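Local structure of branched-chain alpha-ketoacid decarboxylase (Lactococcus lactis, 2VBF) at residues T213-K226 and D340-K354. The protein probably decarboxylates branched-chain and aromatic alpha-keto acids to aldehydes, using thiamine diphosphate and magnesium as cofactors. Residues are numbered along the deposited sequence; the frame is centred on the assembly and turned at random.
Sequences TEQVILSKIEESLK and DFDFRAVVSSLSELK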
ATOM      1  N   THR A 213      11.644 -25.030 -34.521  1.00 44.60           N
ATOM      2  CA  THR A 213      10.603 -24.019 -34.725  1.00 43.65           C
ATOM      3  C   THR A 213      11.195 -22.612 -34.655  1.00 41.90           C
ATOM      4  O   THR A 213      10.799 -21.729 -35.409  1.00 40.86           O
ATOM      5  CB  THR A 213       9.469 -24.138 -33.691  1.00 44.46           C
ATOM      6  OG1 THR A 213       9.933 -23.696 -32.410  1.00 45.61           O
ATOM      7  CG2 THR A 213       8.985 -25.573 -33.593  1.00 44.46           C
ATOM      8  N   GLU A 214      12.150 -22.420 -33.749  1.00 39.96           N
ATOM      9  CA  GLU A 214      12.878 -21.161 -33.657  1.00 39.20           C
ATOM     10  C   GLU A 214      13.622 -20.854 -34.958  1.00 37.92           C
ATOM     11  O   GLU A 214      13.690 -19.700 -35.373  1.00 37.69           O
ATOM     12  CB  GLU A 214      13.842 -21.185 -32.465  1.00 38.63           C
ATOM     13  CG  GLU A 214      13.120 -21.166 -31.114  1.00 38.77           C
ATOM     14  CD  GLU A 214      14.032 -21.415 -29.920  1.00 39.37           C
ATOM     15  OE1 GLU A 214      15.258 -21.579 -30.103  1.00 40.61           O
ATOM     16  OE2 GLU A 214      13.514 -21.445 -28.784  1.00 37.49           O
ATOM     17  N   GLN A 215      14.160 -21.886 -35.607  1.00 37.20           N
ATOM     18  CA  GLN A 215      14.853 -21.700 -36.884  1.00 36.51           C
ATOM     19  C   GLN A 215      13.862 -21.458 -38.022  1.00 34.47           C
ATOM     20  O   GLN A 215      14.129 -20.659 -38.915  1.00 35.10           O
ATOM     21  CB  GLN A 215      15.775 -22.890 -37.203  1.00 38.41           C
ATOM     22  CG  GLN A 215      17.089 -22.477 -37.857  1.00 40.99           C
ATOM     23  CD  GLN A 215      17.910 -21.528 -36.985  1.00 43.17           C
ATOM     24  OE1 GLN A 215      18.032 -21.724 -35.768  1.00 45.78           O
ATOM     25  NE2 GLN A 215      18.468 -20.489 -37.603  1.00 44.53           N
ATOM     26  N   VAL A 216      12.722 -22.138 -37.981  1.00 32.42           N
ATOM     27  CA  VAL A 216      11.635 -21.878 -38.918  1.00 31.68           C
ATOM     28  C   VAL A 216      11.109 -20.444 -38.764  1.00 30.85           C
ATOM     29  O   VAL A 216      10.857 -19.763 -39.762  1.00 30.99           O
ATOM     30  CB  VAL A 216      10.461 -22.859 -38.726  1.00 31.05           C
ATOM     31  CG1 VAL A 216       9.317 -22.505 -39.660  1.00 31.03           C
ATOM     32  CG2 VAL A 216      10.911 -24.299 -38.969  1.00 32.38           C
ATOM     33  N   ILE A 217      10.930 -20.000 -37.519  1.00 29.51           N
ATOM     34  CA  ILE A 217      10.469 -18.630 -37.258  1.00 28.16           C
ATOM     35  C   ILE A 217      11.464 -17.631 -37.836  1.00 26.94           C
ATOM     36  O   ILE A 217      11.067 -16.680 -38.511  1.00 26.17           O
ATOM     37  CB  ILE A 217      10.253 -18.350 -35.747  1.00 28.19           C
ATOM     38  CG1 ILE A 217       8.975 -19.036 -35.249  1.00 27.61           C
ATOM     39  CG2 ILE A 217      10.145 -16.844 -35.496  1.00 27.84           C
ATOM     40  CD1 ILE A 217       8.713 -18.875 -33.763  1.00 27.82           C
ATOM     41  N   LEU A 218      12.753 -17.855 -37.590  1.00 25.49           N
ATOM     42  CA  LEU A 218      13.791 -16.970 -38.120  1.00 27.32           C
ATOM     43  C   LEU A 218      13.813 -16.940 -39.653  1.00 26.03           C
ATOM     44  O   LEU A 218      13.987 -15.880 -40.252  1.00 25.24           O
ATOM     45  CB  LEU A 218      15.168 -17.360 -37.579  1.00 27.31           C
ATOM     46  CG  LEU A 218      15.427 -16.847 -36.168  1.00 28.84           C
ATOM     47  CD1 LEU A 218      16.506 -17.683 -35.500  1.00 29.15           C
ATOM     48  CD2 LEU A 218      15.804 -15.364 -36.204  1.00 27.38           C
ATOM     49  N   SER A 219      13.637 -18.104 -40.273  1.00 27.70           N
ATOM     50  CA  SER A 219      13.620 -18.207 -41.738  1.00 27.79           C
ATOM     51  C   SER A 219      12.455 -17.437 -42.350  1.00 26.74           C
ATOM     52  O   SER A 219      12.620 -16.756 -43.369  1.00 25.93           O
ATOM     53  CB  SER A 219      13.557 -19.673 -42.172  1.00 28.38           C
ATOM     54  OG  SER A 219      14.761 -20.332 -41.818  1.00 32.42           O
ATOM     55  N   LYS A 220      11.286 -17.545 -41.726  1.00 26.70           N
ATOM     56  CA  LYS A 220      10.109 -16.806 -42.184  1.00 26.38           C
ATOM     57  C   LYS A 220      10.256 -15.297 -41.970  1.00 25.22           C
ATOM     58  O   LYS A 220       9.808 -14.500 -42.801  1.00 22.62           O
ATOM     59  CB  LYS A 220       8.835 -17.335 -41.518  1.00 27.69           C
ATOM     60  CG  LYS A 220       8.059 -18.327 -42.388  1.00 30.01           C
ATOM     61  CD  LYS A 220       7.397 -19.420 -41.556  1.00 30.56           C
ATOM     62  CE  LYS A 220       6.170 -20.003 -42.251  1.00 32.10           C
ATOM     63  NZ  LYS A 220       6.432 -20.405 -43.667  1.00 33.67           N
ATOM     64  N   ILE A 221      10.893 -14.899 -40.868  1.00 23.18           N
ATOM     65  CA  ILE A 221      11.164 -13.479 -40.636  1.00 22.98           C
ATOM     66  C   ILE A 221      12.133 -12.960 -41.697  1.00 23.06           C
ATOM     67  O   ILE A 221      11.917 -11.898 -42.281  1.00 21.26           O
ATOM     68  CB  ILE A 221      11.734 -13.219 -39.226  1.00 22.20           C
ATOM     69  CG1 ILE A 221      10.644 -13.434 -38.172  1.00 22.51           C
ATOM     70  CG2 ILE A 221      12.312 -11.803 -39.130  1.00 21.82           C
ATOM     71  CD1 ILE A 221      11.170 -13.490 -36.746  1.00 22.36           C
ATOM     72  N   GLU A 222      13.189 -13.729 -41.950  1.00 23.60           N
ATOM     73  CA  GLU A 222      14.179 -13.368 -42.962  1.00 25.12           C
ATOM     74  C   GLU A 222      13.548 -13.208 -44.341  1.00 24.22           C
ATOM     75  O   GLU A 222      13.742 -12.195 -44.999  1.00 24.48           O
ATOM     76  CB  GLU A 222      15.265 -14.427 -43.037  1.00 25.32           C
ATOM     77  CG  GLU A 222      16.402 -14.065 -43.974  1.00 27.01           C
ATOM     78  CD  GLU A 222      17.460 -15.145 -44.043  1.00 28.32           C
ATOM     79  OE1 GLU A 222      17.201 -16.270 -43.557  1.00 29.22           O
ATOM     80  OE2 GLU A 222      18.544 -14.857 -44.592  1.00 32.92           O
ATOM     81  N   GLU A 223      12.808 -14.228 -44.764  1.00 25.91           N
ATOM     82  CA  GLU A 223      12.116 -14.221 -46.056  1.00 26.45           C
ATOM     83  C   GLU A 223      11.203 -13.002 -46.164  1.00 25.43           C
ATOM     84  O   GLU A 223      11.242 -12.251 -47.150  1.00 25.15           O
ATOM     85  CB  GLU A 223      11.309 -15.516 -46.193  1.00 27.10           C
ATOM     86  CG  GLU A 223      10.450 -15.635 -47.444  1.00 29.94           C
ATOM     87  CD  GLU A 223       9.621 -16.910 -47.459  1.00 32.40           C
ATOM     88  OE1 GLU A 223       9.221 -17.387 -46.368  1.00 37.86           O
ATOM     89  OE2 GLU A 223       9.358 -17.434 -48.567  1.00 38.38           O
ATOM     90  N   SER A 224      10.389 -12.801 -45.129  1.00 24.20           N
ATOM     91  CA  SER A 224       9.437 -11.698 -45.114  1.00 23.06           C
ATOM     92  C   SER A 224      10.127 -10.342 -45.201  1.00 22.43           C
ATOM     93  O   SER A 224       9.681  -9.456 -45.931  1.00 21.67           O
ATOM     94  CB  SER A 224       8.566 -11.766 -43.860  1.00 22.18           C
ATOM     95  OG  SER A 224       7.831 -12.973 -43.830  1.00 23.34           O
ATOM     96  N   LEU A 225      11.218 -10.182 -44.458  1.00 21.59           N
ATOM     97  CA  LEU A 225      11.928  -8.906 -44.435  1.00 22.23           C
ATOM     98  C   LEU A 225      12.588  -8.597 -45.777  1.00 23.59           C
ATOM     99  O   LEU A 225      12.579  -7.456 -46.220  1.00 24.05           O
ATOM    100  CB  LEU A 225      12.968  -8.869 -43.303  1.00 21.16           C
ATOM    101  CG  LEU A 225      12.395  -8.681 -41.899  1.00 19.09           C
ATOM    102  CD1 LEU A 225      13.472  -8.920 -40.839  1.00 19.12           C
ATOM    103  CD2 LEU A 225      11.728  -7.286 -41.750  1.00 17.86           C
ATOM    104  N   LYS A 226      13.157  -9.617 -46.412  1.00 24.43           N
ATOM    105  CA  LYS A 226      13.870  -9.432 -47.679  1.00 25.49           C
ATOM    106  C   LYS A 226      12.921  -9.217 -48.850  1.00 25.83           C
ATOM    107  O   LYS A 226      13.281  -8.531 -49.801  1.00 27.74           O
ATOM    108  CB  LYS A 226      14.809 -10.611 -47.948  1.00 26.28           C
ATOM    109  CG  LYS A 226      16.009 -10.634 -47.017  1.00 26.63           C
ATOM    110  CD  LYS A 226      16.866 -11.877 -47.197  1.00 27.57           C
ATOM    111  CE  LYS A 226      18.265 -11.681 -46.601  1.00 27.66           C
ATOM    112  NZ  LYS A 226      19.056 -12.945 -46.588  1.00 27.14           N
ATOM    113  N   ASP A 340       5.932 -23.155 -28.960  1.00 31.29           N
ATOM    114  CA  ASP A 340       7.145 -23.942 -28.704  1.00 32.18           C
ATOM    115  C   ASP A 340       8.441 -23.232 -29.117  1.00 31.27           C
ATOM    116  O   ASP A 340       9.211 -23.731 -29.938  1.00 32.00           O
ATOM    117  CB  ASP A 340       7.035 -25.332 -29.365  1.00 34.13           C
ATOM    118  CG  ASP A 340       6.865 -25.268 -30.888  1.00 37.62           C
ATOM    119  OD1 ASP A 340       6.259 -24.296 -31.399  1.00 40.04           O
ATOM    120  OD2 ASP A 340       7.333 -26.209 -31.571  1.00 40.60           O
ATOM    121  N   PHE A 341       8.689 -22.067 -28.528  1.00 30.51           N
ATOM    122  CA  PHE A 341       9.903 -21.305 -28.818  1.00 29.09           C
ATOM    123  C   PHE A 341      10.274 -20.420 -27.634  1.00 28.26           C
ATOM    124  O   PHE A 341       9.410 -20.068 -26.824  1.00 27.82           O
ATOM    125  CB  PHE A 341       9.688 -20.423 -30.051  1.00 29.49           C
ATOM    126  CG  PHE A 341       8.831 -19.227 -29.776  1.00 29.40           C
ATOM    127  CD1 PHE A 341       9.403 -17.998 -29.468  1.00 29.95           C
ATOM    128  CD2 PHE A 341       7.451 -19.344 -29.770  1.00 30.51           C
ATOM    129  CE1 PHE A 341       8.611 -16.905 -29.179  1.00 30.77           C
ATOM    130  CE2 PHE A 341       6.658 -18.261 -29.487  1.00 30.18           C
ATOM    131  CZ  PHE A 341       7.241 -17.034 -29.190  1.00 29.77           C
ATOM    132  N   ASP A 342      11.550 -20.049 -27.555  1.00 27.02           N
ATOM    133  CA  ASP A 342      12.023 -19.065 -26.580  1.00 26.68           C
ATOM    134  C   ASP A 342      12.170 -17.685 -27.226  1.00 24.97           C
ATOM    135  O   ASP A 342      12.953 -17.496 -28.157  1.00 24.00           O
ATOM    136  CB  ASP A 342      13.359 -19.495 -25.973  1.00 28.06           C
ATOM    137  CG  ASP A 342      13.830 -18.549 -24.881  1.00 29.15           C
ATOM    138  OD1 ASP A 342      13.260 -18.593 -23.767  1.00 33.17           O
ATOM    139  OD2 ASP A 342      14.762 -17.764 -25.134  1.00 31.28           O
ATOM    140  N   PHE A 343      11.414 -16.724 -26.703  1.00 22.56           N
ATOM    141  CA  PHE A 343      11.441 -15.329 -27.154  1.00 22.71           C
ATOM    142  C   PHE A 343      12.855 -14.718 -27.180  1.00 22.14           C
ATOM    143  O   PHE A 343      13.273 -14.136 -28.181  1.00 22.31           O
ATOM    144  CB  PHE A 343      10.511 -14.524 -26.236  1.00 20.80           C
ATOM    145  CG  PHE A 343      10.519 -13.051 -26.486  1.00 20.16           C
ATOM    146  CD1 PHE A 343       9.841 -12.513 -27.568  1.00 19.41           C
ATOM    147  CD2 PHE A 343      11.158 -12.188 -25.603  1.00 19.70           C
ATOM    148  CE1 PHE A 343       9.837 -11.146 -27.795  1.00 19.50           C
ATOM    149  CE2 PHE A 343      11.153 -10.816 -25.829  1.00 19.94           C
ATOM    150  CZ  PHE A 343      10.491 -10.300 -26.918  1.00 18.40           C
ATOM    151  N   ARG A 344      13.579 -14.837 -26.071  1.00 23.86           N
ATOM    152  CA  ARG A 344      14.933 -14.290 -25.975  1.00 24.64           C
ATOM    153  C   ARG A 344      15.834 -14.877 -27.059  1.00 24.26           C
ATOM    154  O   ARG A 344      16.550 -14.144 -27.756  1.00 23.11           O
ATOM    155  CB  ARG A 344      15.513 -14.585 -24.590  1.00 26.64           C
ATOM    156  CG  ARG A 344      16.947 -14.123 -24.348  1.00 27.94           C
ATOM    157  CD  ARG A 344      17.565 -14.933 -23.222  1.00 29.58           C
ATOM    158  NE  ARG A 344      18.949 -14.572 -22.931  1.00 32.09           N
ATOM    159  CZ  ARG A 344      19.697 -15.161 -21.996  1.00 33.36           C
ATOM    160  NH1 ARG A 344      19.195 -16.141 -21.246  1.00 35.01           N
ATOM    161  NH2 ARG A 344      20.952 -14.763 -21.802  1.00 35.11           N
ATOM    162  N   ALA A 345      15.780 -16.203 -27.190  1.00 23.47           N
ATOM    163  CA  ALA A 345      16.560 -16.936 -28.196  1.00 24.35           C
ATOM    164  C   ALA A 345      16.295 -16.407 -29.600  1.00 24.01           C
ATOM    165  O   ALA A 345      17.227 -16.133 -30.358  1.00 23.74           O
ATOM    166  CB  ALA A 345      16.252 -18.435 -28.123  1.00 23.97           C
ATOM    167  N   VAL A 346      15.025 -16.231 -29.938  1.00 25.13           N
ATOM    168  CA  VAL A 346      14.680 -15.795 -31.286  1.00 24.63           C
ATOM    169  C   VAL A 346      15.145 -14.357 -31.527  1.00 25.13           C
ATOM    170  O   VAL A 346      15.792 -14.070 -32.534  1.00 24.47           O
ATOM    171  CB  VAL A 346      13.177 -15.987 -31.594  1.00 25.35           C
ATOM    172  CG1 VAL A 346      12.845 -15.444 -32.970  1.00 25.14           C
ATOM    173  CG2 VAL A 346      12.810 -17.469 -31.510  1.00 24.07           C
ATOM    174  N   VAL A 347      14.866 -13.458 -30.583  1.00 24.60           N
ATOM    175  CA  VAL A 347      15.242 -12.053 -30.752  1.00 25.66           C
ATOM    176  C   VAL A 347      16.756 -11.885 -30.874  1.00 26.47           C
ATOM    177  O   VAL A 347      17.230 -11.112 -31.707  1.00 27.23           O
ATOM    178  CB  VAL A 347      14.674 -11.174 -29.614  1.00 24.98           C
ATOM    179  CG1 VAL A 347      15.198  -9.744 -29.706  1.00 25.40           C
ATOM    180  CG2 VAL A 347      13.155 -11.196 -29.666  1.00 24.70           C
ATOM    181  N   SER A 348      17.513 -12.634 -30.070  1.00 27.91           N
ATOM    182  CA  SER A 348      18.975 -12.542 -30.105  0.50 28.96           C
ATOM    183  C   SER A 348      19.583 -13.215 -31.344  1.00 29.78           C
ATOM    184  O   SER A 348      20.760 -13.014 -31.640  1.00 31.46           O
ATOM    185  CB  SER A 348      19.590 -13.124 -28.827  0.50 29.21           C
ATOM    186  OG  SER A 348      19.279 -14.493 -28.680  0.50 28.91           O
ATOM    187  N   SER A 349      18.786 -13.997 -32.072  1.00 30.06           N
ATOM    188  CA  SER A 349      19.248 -14.624 -33.315  0.50 31.00           C
ATOM    189  C   SER A 349      18.970 -13.750 -34.546  1.00 31.74           C
ATOM    190  O   SER A 349      19.309 -14.127 -35.672  1.00 31.46           O
ATOM    191  CB  SER A 349      18.607 -16.004 -33.493  0.50 30.98           C
ATOM    192  OG  SER A 349      17.199 -15.906 -33.631  0.50 31.45           O
ATOM    193  N   LEU A 350      18.360 -12.582 -34.342  1.00 32.34           N
ATOM    194  CA  LEU A 350      18.024 -11.701 -35.464  1.00 32.40           C
ATOM    195  C   LEU A 350      19.266 -11.183 -36.198  1.00 34.73           C
ATOM    196  O   LEU A 350      19.231 -11.007 -37.416  1.00 35.06           O
ATOM    197  CB  LEU A 350      17.155 -10.527 -35.008  1.00 31.55           C
ATOM    198  CG  LEU A 350      15.696 -10.851 -34.674  1.00 29.87           C
ATOM    199  CD1 LEU A 350      14.996  -9.604 -34.138  1.00 28.68           C
ATOM    200  CD2 LEU A 350      14.943 -11.419 -35.885  1.00 27.76           C
ATOM    201  N   SER A 351      20.358 -10.943 -35.472  1.00 35.79           N
ATOM    202  CA  SER A 351      21.590 -10.460 -36.116  1.00 36.15           C
ATOM    203  C   SER A 351      22.462 -11.595 -36.702  1.00 36.29           C
ATOM    204  O   SER A 351      23.528 -11.329 -37.253  1.00 38.55           O
ATOM    205  CB  SER A 351      22.386  -9.530 -35.183  1.00 37.70           C
ATOM    206  OG  SER A 351      21.904  -8.191 -35.269  1.00 38.81           O
ATOM    207  N   GLU A 352      22.006 -12.843 -36.594  1.00 35.40           N
ATOM    208  CA  GLU A 352      22.507 -13.926 -37.450  1.00 34.73           C
ATOM    209  C   GLU A 352      22.015 -13.740 -38.889  1.00 32.84           C
ATOM    210  O   GLU A 352      22.580 -14.326 -39.823  1.00 32.68           O
ATOM    211  CB  GLU A 352      22.010 -15.301 -36.990  1.00 36.23           C
ATOM    212  CG  GLU A 352      22.641 -15.887 -35.728  1.00 38.50           C
ATOM    213  CD  GLU A 352      21.980 -17.206 -35.318  1.00 39.36           C
ATOM    214  OE1 GLU A 352      21.403 -17.896 -36.197  1.00 42.50           O
ATOM    215  OE2 GLU A 352      22.032 -17.558 -34.111  1.00 44.15           O
ATOM    216  N   LEU A 353      20.929 -12.982 -39.058  1.00 29.68           N
ATOM    217  CA  LEU A 353      20.341 -12.773 -40.373  1.00 27.79           C
ATOM    218  C   LEU A 353      21.172 -11.743 -41.110  1.00 25.78           C
ATOM    219  O   LEU A 353      21.424 -10.644 -40.605  1.00 23.99           O
ATOM    220  CB  LEU A 353      18.882 -12.308 -40.283  1.00 27.59           C
ATOM    221  CG  LEU A 353      17.917 -13.206 -39.500  1.00 27.27           C
ATOM    222  CD1 LEU A 353      16.509 -12.647 -39.588  1.00 28.05           C
ATOM    223  CD2 LEU A 353      17.944 -14.645 -39.995  1.00 27.40           C
ATOM    224  N   LYS A 354      21.594 -12.121 -42.308  1.00 24.27           N
ATOM    225  CA  LYS A 354      22.447 -11.300 -43.134  1.00 22.88           C
ATOM    226  C   LYS A 354      21.724 -10.869 -44.403  1.00 21.54           C
ATOM    227  O   LYS A 354      20.786 -11.524 -44.862  1.00 23.84           O
ATOM    228  CB  LYS A 354      23.714 -12.081 -43.497  1.00 23.26           C
ATOM    229  CG  LYS A 354      24.595 -12.424 -42.303  1.00 24.08           C
ATOM    230  CD  LYS A 354      25.262 -11.175 -41.748  1.00 24.81           C
ATOM    231  CE  LYS A 354      25.956 -11.424 -40.440  1.00 25.51           C
ATOM    232  NZ  LYS A 354      26.572 -10.176 -39.944  1.00 24.51           N
TER
HETATM  233  O   HOH W   1      20.924 -14.701 -43.325  1.00 36.74           O
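Thr213, Glu214 and Lys226 of helix 212-227 hold the backbone of 340-354 by polar bonds, and a strip of apolar side chains lies between them. Both segments belong to the central domain of this thiamine diphosphate enzyme, where they pack beside its mixed sheet. The axes of helix segments 213-226 and 343-348 come within 10.1 Å and cross at -39°.

Two bonds fix the end near Asp340. Thr213 OG1 donates to Asp340 O at 2.6 Å, from above the carbonyl plane. Glu214 lies extended beyond CG, with CG beside its backbone N (chi1 -69°), and this carries OE2 to Asp342 N at 2.7 Å. The N-H...O angle is 160°, and the donor meets OE2 on the anti side, somewhat out of the carboxylate plane. Asp342 is itself the N-cap of helix 343-348, its OD2 accepting from Ala345 N. Glu214 thus grips the residue that caps the helix. A glutamine in place of Glu214 would probably weaken the hold on Asp342 N, because a neutral amide is a poorer acceptor.

The apolar strip starts where Glu214 CG lies 3.7 Å from Val346 CG2. Ile217 CD1 sits over one face of the Phe341 ring, and its CG2 meets Val346 CG1. Leu218 and Ile221 both reach Leu350 CD2 and Leu353 CD1. On the sheet side, Leu326 touches Ile217, Ile221 and Val346.

Charged groups close the far end. Glu222 OE2 forms a salt bridge with Lys226 NZ and accepts from a water that takes the N-H of Lys354. The same Lys226 NZ donates to Lys354 O at 2.8 Å, nearly along the C=O axis.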